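Local structure of endonuclease V isoform X2 (Ciona intestinalis, 6OZI) at residues A[15-18]-A[19-22]; A[116-119]-A[120-123]; A[207-210]-A[211-214]. The protein probably cleaves nucleic acid strands close to inosine, on its 3' side, as a metal-dependent endonuclease V of the RNase H-like clan with a eukaryotic preference for RNA. The protein carries 1 engineered substitution. One frame throughout, in Å; residues are numbered along the deposited sequence. Where two conformers were deposited one is given.

The three contacts are local, each within eight consecutive residues: contact 1 lies at the surface, contact 2 in the core, and contact 3 is partly buried. Contact 1 ends helix 6-19 and works through backbone helical bonds and salt bridges. Contact 2 is buried about 7 Å from the centre of the chain, in the loop between strand 112-116 and helix 128-136, where a water bridges the two segments and the inosine nucleotide lies against them. Contact 3 caps the start of helix 210-219. Contacts 1 and 2 touch where Gln16 packs on His122, their centres about 13 Å apart; contact 3 touches neither, with nearest atoms about 7 Å from each.

Contact 1 of 3, residues A[15-18]-A[19-22]; sequences KQEE and LRDK
Glu17 and Arg20 form a local salt bridge, three residues apart, at the C-terminal end of helix 6-19, where this surface helix runs into the loop leading to strand 37-45 of the RNase H-like fold. The two side chains lie alongside one another and point the same way. Glu17 is bent at chi2 (-69°), which brings OE1 round to the edge of the guanidinium, 3.2 Å from Arg20 NH1. The fit is imperfect: OE1 is met on its syn side but well out of the carboxylate plane, and the carboxylate and guanidinium planes stand 35° apart. A single hydrogen bond, from NH1, therefore joins the two charged groups within this turn. The aliphatic part of Arg20 takes part as well, CG resting 3.3 Å from Glu17 O. Beneath the side chains the backbone keeps its helical bonds, Leu19 N to Lys15 O at 3.0 Å and Arg20 N to Gln16 O at the same length.

The other faces of the helix have different partners. Leu19 packs on His131, Val134 and Leu135 of helix 128-136, and the amide of Gln16 is held from both ends, OE1 by Arg124 and NE2 by the carbonyl of Ser84. Lys15 pairs with Glu11, one turn earlier. A further ion pair lies at the exposed end, between neighbours in sequence. There Lys22 folds back on itself, bent at chi2 and chi4, and its NZ reaches the syn lone pair of Asp21 OD1 at 2.5 Å.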
ATOM      1  N   LYS A  15      -3.781 -13.900  34.685  1.00 31.68           N
ATOM      2  CA  LYS A  15      -5.083 -13.345  34.320  1.00 33.01           C
ATOM      3  C   LYS A  15      -5.755 -14.187  33.243  1.00 31.06           C
ATOM      4  O   LYS A  15      -6.965 -14.448  33.302  1.00 31.93           O
ATOM      5  CB  LYS A  15      -4.934 -11.906  33.830  1.00 37.23           C
ATOM      6  CG  LYS A  15      -4.541 -10.885  34.886  1.00 44.48           C
ATOM      7  CD  LYS A  15      -3.679  -9.793  34.237  1.00 48.60           C
ATOM      8  CE  LYS A  15      -3.789  -8.441  34.927  1.00 54.43           C
ATOM      9  NZ  LYS A  15      -2.934  -7.432  34.231  1.00 55.86           N
ATOM     10  N   GLN A  16      -4.979 -14.628  32.253  1.00 31.20           N
ATOM     11  CA  GLN A  16      -5.551 -15.456  31.199  1.00 29.51           C
ATOM     12  C   GLN A  16      -6.069 -16.777  31.759  1.00 30.41           C
ATOM     13  O   GLN A  16      -7.169 -17.222  31.406  1.00 31.13           O
ATOM     14  CB  GLN A  16      -4.508 -15.686  30.109  1.00 26.78           C
ATOM     15  CG  GLN A  16      -4.242 -14.448  29.274  1.00 27.16           C
ATOM     16  CD  GLN A  16      -3.165 -14.642  28.225  1.00 27.15           C
ATOM     17  OE1 GLN A  16      -2.384 -15.591  28.286  1.00 28.64           O
ATOM     18  NE2 GLN A  16      -3.108 -13.727  27.260  1.00 25.55           N
ATOM     19  N   GLU A  17      -5.321 -17.388  32.681  1.00 28.88           N
ATOM     20  CA  GLU A  17      -5.774 -18.648  33.268  1.00 31.34           C
ATOM     21  C   GLU A  17      -7.072 -18.467  34.042  1.00 33.08           C
ATOM     22  O   GLU A  17      -7.937 -19.349  34.018  1.00 33.40           O
ATOM     23  CB  GLU A  17      -4.695 -19.247  34.173  1.00 33.85           C
ATOM     24  CG  GLU A  17      -3.478 -19.800  33.445  1.00 36.03           C
ATOM     25  CD  GLU A  17      -3.779 -21.064  32.637  1.00 38.42           C
ATOM     26  OE1 GLU A  17      -4.878 -21.644  32.785  1.00 39.29           O
ATOM     27  OE2 GLU A  17      -2.896 -21.483  31.859  1.00 38.69           O
ATOM     28  N   GLU A  18      -7.236 -17.341  34.737  1.00 31.89           N
ATOM     29  CA  GLU A  18      -8.497 -17.182  35.456  1.00 35.01           C
ATOM     30  C   GLU A  18      -9.658 -16.810  34.531  1.00 32.90           C
ATOM     31  O   GLU A  18     -10.812 -17.137  34.840  1.00 33.32           O
ATOM     32  CB  GLU A  18      -8.346 -16.182  36.609  1.00 39.67           C
ATOM     33  CG  GLU A  18      -8.269 -14.718  36.267  1.00 43.23           C
ATOM     34  CD  GLU A  18      -8.233 -13.866  37.535  1.00 50.09           C
ATOM     35  OE1 GLU A  18      -8.217 -14.459  38.641  1.00 53.09           O
ATOM     36  OE2 GLU A  18      -8.229 -12.619  37.436  1.00 52.62           O
ATOM     37  N   LEU A  19      -9.389 -16.139  33.403  1.00 32.89           N
ATOM     38  CA  LEU A  19     -10.465 -15.762  32.487  1.00 32.81           C
ATOM     39  C   LEU A  19     -10.930 -16.904  31.588  1.00 29.49           C
ATOM     40  O   LEU A  19     -12.102 -16.924  31.191  1.00 30.02           O
ATOM     41  CB  LEU A  19     -10.035 -14.600  31.588  1.00 35.26           C
ATOM     42  CG  LEU A  19     -10.191 -13.164  32.058  1.00 40.55           C
ATOM     43  CD1 LEU A  19      -9.735 -12.220  30.956  1.00 41.82           C
ATOM     44  CD2 LEU A  19     -11.646 -12.900  32.408  1.00 43.75           C
ATOM     45  N   ARG A  20     -10.048 -17.850  31.251  1.00 29.81           N
ATOM     46  CA  ARG A  20     -10.342 -18.771  30.153  1.00 28.46           C
ATOM     47  C   ARG A  20     -11.644 -19.546  30.361  1.00 29.27           C
ATOM     48  O   ARG A  20     -12.349 -19.823  29.387  1.00 30.50           O
ATOM     49  CB  ARG A  20      -9.164 -19.730  29.935  1.00 28.23           C
ATOM     50  CG  ARG A  20      -8.807 -20.583  31.139  1.00 29.99           C
ATOM     51  CD  ARG A  20      -7.509 -21.363  30.928  1.00 30.34           C
ATOM     52  NE  ARG A  20      -7.630 -22.352  29.869  1.00 31.93           N
ATOM     53  CZ  ARG A  20      -6.619 -23.081  29.408  1.00 32.26           C
ATOM     54  NH1 ARG A  20      -5.403 -22.932  29.918  1.00 31.10           N
ATOM     55  NH2 ARG A  20      -6.828 -23.960  28.437  1.00 33.94           N
ATOM     56  N   ASP A  21     -12.006 -19.879  31.602  1.00 28.57           N
ATOM     57  CA  ASP A  21     -13.227 -20.658  31.795  1.00 29.81           C
ATOM     58  C   ASP A  21     -14.492 -19.819  31.675  1.00 29.40           C
ATOM     59  O   ASP A  21     -15.591 -20.386  31.675  1.00 29.81           O
ATOM     60  CB  ASP A  21     -13.219 -21.384  33.151  1.00 31.14           C
ATOM     61  CG  ASP A  21     -13.581 -20.473  34.316  1.00 34.86           C
ATOM     62  OD1 ASP A  21     -13.224 -19.274  34.288  1.00 35.45           O
ATOM     63  OD2 ASP A  21     -14.215 -20.962  35.280  1.00 37.94           O
ATOM     64  N   LYS A  22     -14.367 -18.498  31.566  1.00 28.53           N
ATOM     65  CA  LYS A  22     -15.519 -17.633  31.375  1.00 29.25           C
ATOM     66  C   LYS A  22     -15.892 -17.476  29.909  1.00 30.96           C
ATOM     67  O   LYS A  22     -16.968 -16.948  29.607  1.00 32.75           O
ATOM     68  CB  LYS A  22     -15.249 -16.249  31.980  1.00 29.68           C
ATOM     69  CG  LYS A  22     -14.865 -16.281  33.456  1.00 30.34           C
ATOM     70  CD  LYS A  22     -15.909 -16.994  34.286  1.00 31.47           C
ATOM     71  CE  LYS A  22     -15.510 -17.018  35.754  1.00 33.67           C
ATOM     72  NZ  LYS A  22     -14.141 -17.576  35.944  1.00 31.34           N
TER

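Contact 2 of 3, residues A[116-119]-A[120-123]; sequences DGNG and FFHI. With nucleotides of chain C.
Phe120 follows Gly119 in the loop after strand 112-116, its CB 3.7 Å from Gly119 C while its ring turns off to Arg25 and Arg125 in cation-pi contacts. Phe121, the centre of an inverse gamma turn, returns to Asn118: its O lies 3.1 Å from Asn118 CB, and its CD2 is 3.7 Å from Asn118 OD1, with amide and ring planes 44° apart. Asn118 ND2 meets that carbonyl through a water, which accepts from ND2 at 2.7 Å and donates to Phe121 O at 2.8 Å. His122 sets CB against Gly119 O; with CG anti to the backbone N (chi1 -178°), its ring presents an edge to O6 of the inosine, DI5 of chain C, 3.7 Å from CD2, while NE2 is held by Ser84 O. Ile123 CG2 lies over one face of that ring, offset toward its rim.

Asn118 ND2 also comes within 3.1 Å of DI5 O4'. An alanine here would probably leave the bridging water without its amide donor and Phe121 O without its link to Asn118. Asn118 N approaches DI5 N3 to 2.9 Å, and a side chain at Gly117 would strike the same N3. Backbone and water-linked amide thus shape one wall of the inosine pocket, consistent with recognition of that base.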
ATOM      1  N   ASP A 116      -9.629  -8.530  15.184  1.00 23.29           N
ATOM      2  CA  ASP A 116      -8.445  -9.046  14.509  1.00 24.77           C
ATOM      3  C   ASP A 116      -7.694 -10.007  15.415  1.00 23.95           C
ATOM      4  O   ASP A 116      -7.403  -9.690  16.570  1.00 24.83           O
ATOM      5  CB  ASP A 116      -7.510  -7.909  14.096  1.00 26.71           C
ATOM      6  CG  ASP A 116      -8.139  -6.968  13.095  1.00 28.62           C
ATOM      7  OD1 ASP A 116      -8.159  -7.325  11.898  1.00 28.98           O
ATOM      8  OD2 ASP A 116      -8.595  -5.875  13.497  1.00 30.16           O
ATOM      9  N   GLY A 117      -7.389 -11.185  14.900  1.00 23.69           N
ATOM     10  CA  GLY A 117      -6.681 -12.169  15.676  1.00 21.57           C
ATOM     11  C   GLY A 117      -7.590 -13.297  16.113  1.00 21.93           C
ATOM     12  O   GLY A 117      -8.686 -13.502  15.585  1.00 21.94           O
ATOM     13  N   ASN A 118      -7.130 -14.020  17.122  1.00 21.76           N
ATOM     14  CA  ASN A 118      -7.755 -15.260  17.545  1.00 22.83           C
ATOM     15  C   ASN A 118      -8.637 -15.063  18.769  1.00 23.83           C
ATOM     16  O   ASN A 118      -8.479 -14.111  19.539  1.00 24.50           O
ATOM     17  CB  ASN A 118      -6.679 -16.301  17.847  1.00 21.49           C
ATOM     18  CG  ASN A 118      -5.730 -16.485  16.694  1.00 21.29           C
ATOM     19  OD1 ASN A 118      -6.165 -16.615  15.552  1.00 19.76           O
ATOM     20  ND2 ASN A 118      -4.428 -16.473  16.976  1.00 21.39           N
ATOM     21  N   GLY A 119      -9.568 -15.996  18.941  1.00 23.35           N
ATOM     22  CA  GLY A 119     -10.327 -16.095  20.169  1.00 22.29           C
ATOM     23  C   GLY A 119      -9.906 -17.321  20.953  1.00 23.14           C
ATOM     24  O   GLY A 119      -8.892 -17.296  21.655  1.00 24.00           O
ATOM     25  N   PHE A 120     -10.668 -18.410  20.820  1.00 24.44           N
ATOM     26  CA  PHE A 120     -10.318 -19.667  21.483  1.00 25.03           C
ATOM     27  C   PHE A 120      -8.980 -20.210  20.987  1.00 24.89           C
ATOM     28  O   PHE A 120      -8.282 -20.918  21.724  1.00 25.49           O
ATOM     29  CB  PHE A 120     -11.447 -20.676  21.244  1.00 24.27           C
ATOM     30  CG  PHE A 120     -11.290 -21.995  21.968  1.00 24.63           C
ATOM     31  CD1 PHE A 120     -11.333 -22.068  23.355  1.00 26.34           C
ATOM     32  CD2 PHE A 120     -11.171 -23.173  21.251  1.00 23.24           C
ATOM     33  CE1 PHE A 120     -11.220 -23.293  24.010  1.00 25.75           C
ATOM     34  CE2 PHE A 120     -11.057 -24.400  21.898  1.00 24.30           C
ATOM     35  CZ  PHE A 120     -11.075 -24.457  23.279  1.00 25.09           C
ATOM     36  N   PHE A 121      -8.597 -19.867  19.756  1.00 23.47           N
ATOM     37  CA  PHE A 121      -7.394 -20.383  19.097  1.00 22.25           C
ATOM     38  C   PHE A 121      -6.151 -19.732  19.700  1.00 22.88           C
ATOM     39  O   PHE A 121      -5.518 -18.851  19.112  1.00 23.35           O
ATOM     40  CB  PHE A 121      -7.505 -20.127  17.596  1.00 20.12           C
ATOM     41  CG  PHE A 121      -6.398 -20.715  16.781  1.00 17.87           C
ATOM     42  CD1 PHE A 121      -5.516 -21.633  17.321  1.00 19.15           C
ATOM     43  CD2 PHE A 121      -6.253 -20.355  15.453  1.00 17.68           C
ATOM     44  CE1 PHE A 121      -4.498 -22.177  16.548  1.00 21.77           C
ATOM     45  CE2 PHE A 121      -5.243 -20.892  14.670  1.00 18.96           C
ATOM     46  CZ  PHE A 121      -4.364 -21.805  15.217  1.00 20.91           C
ATOM     47  N   HIS A 122      -5.749 -20.240  20.866  1.00 22.63           N
ATOM     48  CA  HIS A 122      -4.761 -19.557  21.689  1.00 21.87           C
ATOM     49  C   HIS A 122      -4.150 -20.565  22.650  1.00 23.65           C
ATOM     50  O   HIS A 122      -4.814 -21.520  23.062  1.00 26.59           O
ATOM     51  CB  HIS A 122      -5.426 -18.403  22.440  1.00 22.52           C
ATOM     52  CG  HIS A 122      -4.499 -17.595  23.291  1.00 24.91           C
ATOM     53  ND1 HIS A 122      -4.254 -17.892  24.615  1.00 26.55           N
ATOM     54  CD2 HIS A 122      -3.811 -16.459  23.028  1.00 24.96           C
ATOM     55  CE1 HIS A 122      -3.426 -16.995  25.120  1.00 27.03           C
ATOM     56  NE2 HIS A 122      -3.144 -16.113  24.179  1.00 26.63           N
ATOM     57  N   ILE A 123      -2.877 -20.344  23.003  1.00 23.21           N
ATOM     58  CA  ILE A 123      -2.146 -21.306  23.831  1.00 25.10           C
ATOM     59  C   ILE A 123      -2.875 -21.577  25.146  1.00 26.52           C
ATOM     60  O   ILE A 123      -2.923 -22.721  25.621  1.00 28.88           O
ATOM     61  CB  ILE A 123      -0.702 -20.832  24.074  1.00 27.19           C
ATOM     62  CG1 ILE A 123       0.018 -21.835  24.982  1.00 28.43           C
ATOM     63  CG2 ILE A 123      -0.678 -19.408  24.637  1.00 27.45           C
ATOM     64  CD1 ILE A 123       1.502 -21.591  25.125  1.00 30.39           C
TER
ATOM     65  P    DI C   5       2.040 -14.079  15.016  1.00 26.98           P
ATOM     66  OP1  DI C   5       2.512 -14.269  13.601  1.00 28.32           O
ATOM     67  OP2  DI C   5       2.672 -12.874  15.666  1.00 27.07           O
ATOM     68  O5'  DI C   5       0.393 -14.034  15.082  1.00 27.31           O
ATOM     69  C5'  DI C   5      -0.377 -14.731  14.135  1.00 25.36           C
ATOM     70  C4'  DI C   5      -1.812 -14.233  14.182  1.00 23.48           C
ATOM     71  O4'  DI C   5      -2.407 -14.583  15.647  1.00 23.70           O
ATOM     72  C3'  DI C   5      -1.894 -12.926  14.019  1.00 23.66           C
ATOM     73  O3'  DI C   5      -3.098 -12.547  13.211  1.00 24.02           O
ATOM     74  C2'  DI C   5      -2.055 -12.322  15.435  1.00 22.14           C
ATOM     75  C1'  DI C   5      -2.734 -13.453  16.233  1.00 22.73           C
ATOM     76  N9   DI C   5      -2.237 -13.408  17.618  1.00 24.08           N
ATOM     77  C8   DI C   5      -1.051 -13.452  18.246  1.00 25.24           C
ATOM     78  N7   DI C   5      -1.304 -13.338  19.567  1.00 24.03           N
ATOM     79  C5   DI C   5      -2.612 -13.225  19.737  1.00 23.97           C
ATOM     80  C6   DI C   5      -3.471 -13.068  20.991  1.00 26.24           C
ATOM     81  O6   DI C   5      -2.981 -13.021  22.066  1.00 28.07           O
ATOM     82  N1   DI C   5      -4.882 -12.963  20.862  1.00 25.73           N
ATOM     83  C2   DI C   5      -5.495 -13.003  19.567  1.00 24.41           C
ATOM     84  N3   DI C   5      -4.672 -13.146  18.379  1.00 22.21           N
ATOM     85  C4   DI C   5      -3.199 -13.260  18.516  1.00 22.76           C
ATOM     86  P     A C   6      -3.061 -11.257  12.251  1.00 25.22           P
ATOM     87  OP1   A C   6      -4.390 -11.130  11.602  1.00 24.49           O
ATOM     88  OP2   A C   6      -1.830 -11.342  11.423  1.00 25.80           O
ATOM     89  O5'   A C   6      -2.921 -10.025  13.248  1.00 26.22           O
ATOM     90  C5'   A C   6      -4.008  -9.623  14.071  1.00 25.64           C
ATOM     91  C4'   A C   6      -3.664  -8.371  14.830  1.00 25.85           C
ATOM     92  O4'   A C   6      -2.521  -8.635  15.680  1.00 25.68           O
ATOM     93  C3'   A C   6      -3.229  -7.203  13.967  1.00 26.48           C
ATOM     94  O3'   A C   6      -4.329  -6.455  13.490  1.00 26.38           O
ATOM     95  C2'   A C   6      -2.304  -6.412  14.883  1.00 29.12           C
ATOM     96  O2'   A C   6      -3.051  -5.598  15.774  1.00 31.44           O
ATOM     97  C1'   A C   6      -1.658  -7.523  15.695  1.00 27.33           C
ATOM     98  N9    A C   6      -0.342  -7.958  15.192  1.00 27.52           N
ATOM     99  C8    A C   6      -0.020  -9.195  14.684  1.00 25.78           C
ATOM    100  N7    A C   6       1.245  -9.325  14.365  1.00 26.69           N
ATOM    101  C5    A C   6       1.795  -8.097  14.703  1.00 27.56           C
ATOM    102  C6    A C   6       3.106  -7.589  14.621  1.00 29.25           C
ATOM    103  N6    A C   6       4.147  -8.286  14.148  1.00 29.07           N
ATOM    104  N1    A C   6       3.317  -6.323  15.051  1.00 29.81           N
ATOM    105  C2    A C   6       2.280  -5.621  15.524  1.00 29.46           C
ATOM    106  N3    A C   6       1.008  -5.989  15.654  1.00 29.25           N
ATOM    107  C4    A C   6       0.832  -7.251  15.225  1.00 27.96           C
ATOM    108  P    DT C   7      -4.231  -5.723  12.072  1.00 27.78           P
ATOM    109  OP1  DT C   7      -5.507  -5.021  11.845  1.00 28.95           O
ATOM    110  OP2  DT C   7      -3.771  -6.718  11.078  1.00 28.71           O
ATOM    111  O5'  DT C   7      -3.053  -4.660  12.278  1.00 29.13           O
ATOM    112  C5'  DT C   7      -3.223  -3.529  13.126  1.00 27.34           C
ATOM    113  C4'  DT C   7      -1.952  -2.702  13.147  1.00 26.35           C
ATOM    114  O4'  DT C   7      -0.818  -3.588  13.384  1.00 25.67           O
ATOM    115  C3'  DT C   7      -1.652  -1.968  11.832  1.00 28.23           C
ATOM    116  O3'  DT C   7      -1.057  -0.720  12.091  1.00 29.94           O
ATOM    117  C2'  DT C   7      -0.677  -2.904  11.140  1.00 28.69           C
ATOM    118  C1'  DT C   7       0.107  -3.456  12.326  1.00 28.85           C
ATOM    119  N1   DT C   7       0.731  -4.771  12.023  1.00 30.26           N
ATOM    120  C2   DT C   7       2.103  -4.866  12.015  1.00 30.05           C
ATOM    121  O2   DT C   7       2.834  -3.935  12.297  1.00 29.54           O
ATOM    122  N3   DT C   7       2.593  -6.102  11.689  1.00 30.35           N
ATOM    123  C4   DT C   7       1.861  -7.230  11.350  1.00 31.01           C
ATOM    124  O4   DT C   7       2.395  -8.296  11.062  1.00 30.71           O
ATOM    125  C5   DT C   7       0.424  -7.061  11.359  1.00 30.40           C
ATOM    126  C7   DT C   7      -0.471  -8.219  11.012  1.00 26.04           C
ATOM    127  C6   DT C   7      -0.069  -5.848  11.682  1.00 30.51           C
TER
HETATM  128  O   HOH W   1      -3.755 -16.702  19.607  1.00 23.26           O

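Contact 3 of 3, residues A[207-210]-A[211-214]; sequences KCSL and ETAA
Ser209 and Thr212 meet at the N-terminus of helix 210-219, where Ser209 occupies the N-cap position. The serine hydroxyl is turned back over the first turn: with chi1 at 73°, OG sits between the backbone N and the carbonyl carbon and faces the amide of Thr212. The capping bond from Thr212 N to Ser209 OG is 3.1 Å long and almost straight, at 172°. It gives a partner to one of the amides that the start of a helix would otherwise leave without a backbone acceptor.

Glu211, itself exposed, folds back toward the same hydroxyl. Its chain is bent at chi2 (78°), which carries OE1 to 3.4 Å from Ser209 OG; any hydrogen bond there is weak, and its proton is not settled. Thr212 turns OG1 toward the cap as well, 3.2 Å from Ser209 OG, and OG1 is hydrogen-bonded to Asp27 OD2. The other oxygen of Asp27 takes the amide of Ser209, so one carboxylate grips both the cap residue and the first turn.

Cys208, just before the cap residue, has its SG anti to the backbone N; in the conformer given, SG lies 3.8 Å from Thr212 CB. The same sulfur makes apolar contact with Ala213 CB at 4.2 Å. Regular helical bonding begins directly behind this group, with Ala213 N donating to Ser209 O at 2.8 Å and Ala214 N to Leu210 O at 2.9 Å.

The turn joins strand 200-206 to helix 210-219. Leu210 packs against Val185 and Lys188 of strand 184-190, Thr212 touches Phe30, and Ala214 rests on Tyr192, while Lys207 O is bound by Arg139, between helix 128-136 and strand 140-144.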
ATOM      1  N   LYS A 207     -19.601 -15.894  23.466  1.00 25.69           N
ATOM      2  CA  LYS A 207     -21.057 -15.913  23.272  1.00 26.67           C
ATOM      3  C   LYS A 207     -21.454 -16.295  21.839  1.00 25.48           C
ATOM      4  O   LYS A 207     -22.477 -15.838  21.323  1.00 24.86           O
ATOM      5  CB  LYS A 207     -21.672 -14.560  23.662  1.00 27.92           C
ATOM      6  CG  LYS A 207     -21.409 -14.168  25.113  1.00 29.89           C
ATOM      7  CD  LYS A 207     -22.048 -12.835  25.521  1.00 32.93           C
ATOM      8  CE  LYS A 207     -23.541 -12.858  25.617  1.00 38.26           C
ATOM      9  NZ  LYS A 207     -24.014 -11.586  26.255  1.00 42.72           N
ATOM     10  N   CYS A 208     -20.685 -17.187  21.211  0.53 27.84           N
ATOM     11  CA  CYS A 208     -20.930 -17.569  19.826  0.53 26.78           C
ATOM     12  C   CYS A 208     -20.179 -18.861  19.518  0.53 26.72           C
ATOM     13  O   CYS A 208     -19.002 -18.991  19.862  0.53 25.97           O
ATOM     14  CB  CYS A 208     -20.487 -16.451  18.877  0.53 26.35           C
ATOM     15  SG  CYS A 208     -20.952 -16.680  17.164  0.53 25.66           S
ATOM     16  N   SER A 209     -20.856 -19.809  18.873  1.00 27.47           N
ATOM     17  CA  SER A 209     -20.184 -21.043  18.486  1.00 27.70           C
ATOM     18  C   SER A 209     -19.271 -20.786  17.285  1.00 26.68           C
ATOM     19  O   SER A 209     -19.463 -19.837  16.516  1.00 23.30           O
ATOM     20  CB  SER A 209     -21.193 -22.144  18.148  1.00 27.85           C
ATOM     21  OG  SER A 209     -21.828 -21.891  16.907  1.00 27.39           O
ATOM     22  N   LEU A 210     -18.276 -21.662  17.123  1.00 27.26           N
ATOM     23  CA  LEU A 210     -17.379 -21.551  15.977  1.00 25.16           C
ATOM     24  C   LEU A 210     -18.155 -21.601  14.667  1.00 28.14           C
ATOM     25  O   LEU A 210     -17.822 -20.896  13.705  1.00 28.01           O
ATOM     26  CB  LEU A 210     -16.331 -22.665  16.034  1.00 23.33           C
ATOM     27  CG  LEU A 210     -15.403 -22.833  14.820  1.00 21.55           C
ATOM     28  CD1 LEU A 210     -14.684 -21.534  14.462  1.00 17.18           C
ATOM     29  CD2 LEU A 210     -14.401 -23.939  15.077  1.00 22.69           C
ATOM     30  N   GLU A 211     -19.213 -22.412  14.628  1.00 26.28           N
ATOM     31  CA  GLU A 211     -20.003 -22.591  13.414  1.00 28.13           C
ATOM     32  C   GLU A 211     -20.760 -21.319  13.050  1.00 26.73           C
ATOM     33  O   GLU A 211     -20.748 -20.874  11.889  1.00 27.29           O
ATOM     34  CB  GLU A 211     -20.971 -23.747  13.625  1.00 33.70           C
ATOM     35  CG  GLU A 211     -20.306 -25.111  13.819  1.00 39.42           C
ATOM     36  CD  GLU A 211     -19.717 -25.398  15.202  1.00 42.23           C
ATOM     37  OE1 GLU A 211     -19.881 -24.576  16.142  1.00 39.86           O
ATOM     38  OE2 GLU A 211     -19.114 -26.497  15.343  1.00 45.20           O
ATOM     39  N   THR A 212     -21.440 -20.728  14.032  1.00 26.51           N
ATOM     40  CA  THR A 212     -22.119 -19.462  13.802  1.00 26.66           C
ATOM     41  C   THR A 212     -21.111 -18.363  13.492  1.00 24.38           C
ATOM     42  O   THR A 212     -21.347 -17.526  12.613  1.00 25.00           O
ATOM     43  CB  THR A 212     -22.967 -19.101  15.022  1.00 29.06           C
ATOM     44  OG1 THR A 212     -23.907 -20.156  15.287  1.00 29.23           O
ATOM     45  CG2 THR A 212     -23.719 -17.804  14.769  1.00 30.85           C
ATOM     46  N   ALA A 213     -19.958 -18.385  14.165  1.00 24.97           N
ATOM     47  CA  ALA A 213     -18.893 -17.436  13.852  1.00 24.05           C
ATOM     48  C   ALA A 213     -18.527 -17.499  12.374  1.00 24.74           C
ATOM     49  O   ALA A 213     -18.465 -16.467  11.695  1.00 24.08           O
ATOM     50  CB  ALA A 213     -17.667 -17.710  14.725  1.00 21.97           C
ATOM     51  N   ALA A 214     -18.306 -18.709  11.853  1.00 24.87           N
ATOM     52  CA  ALA A 214     -17.948 -18.852  10.445  1.00 24.84           C
ATOM     53  C   ALA A 214     -19.062 -18.357   9.530  1.00 26.16           C
ATOM     54  O   ALA A 214     -18.788 -17.700   8.519  1.00 25.04           O
ATOM     55  CB  ALA A 214     -17.600 -20.307  10.129  1.00 25.26           C
TER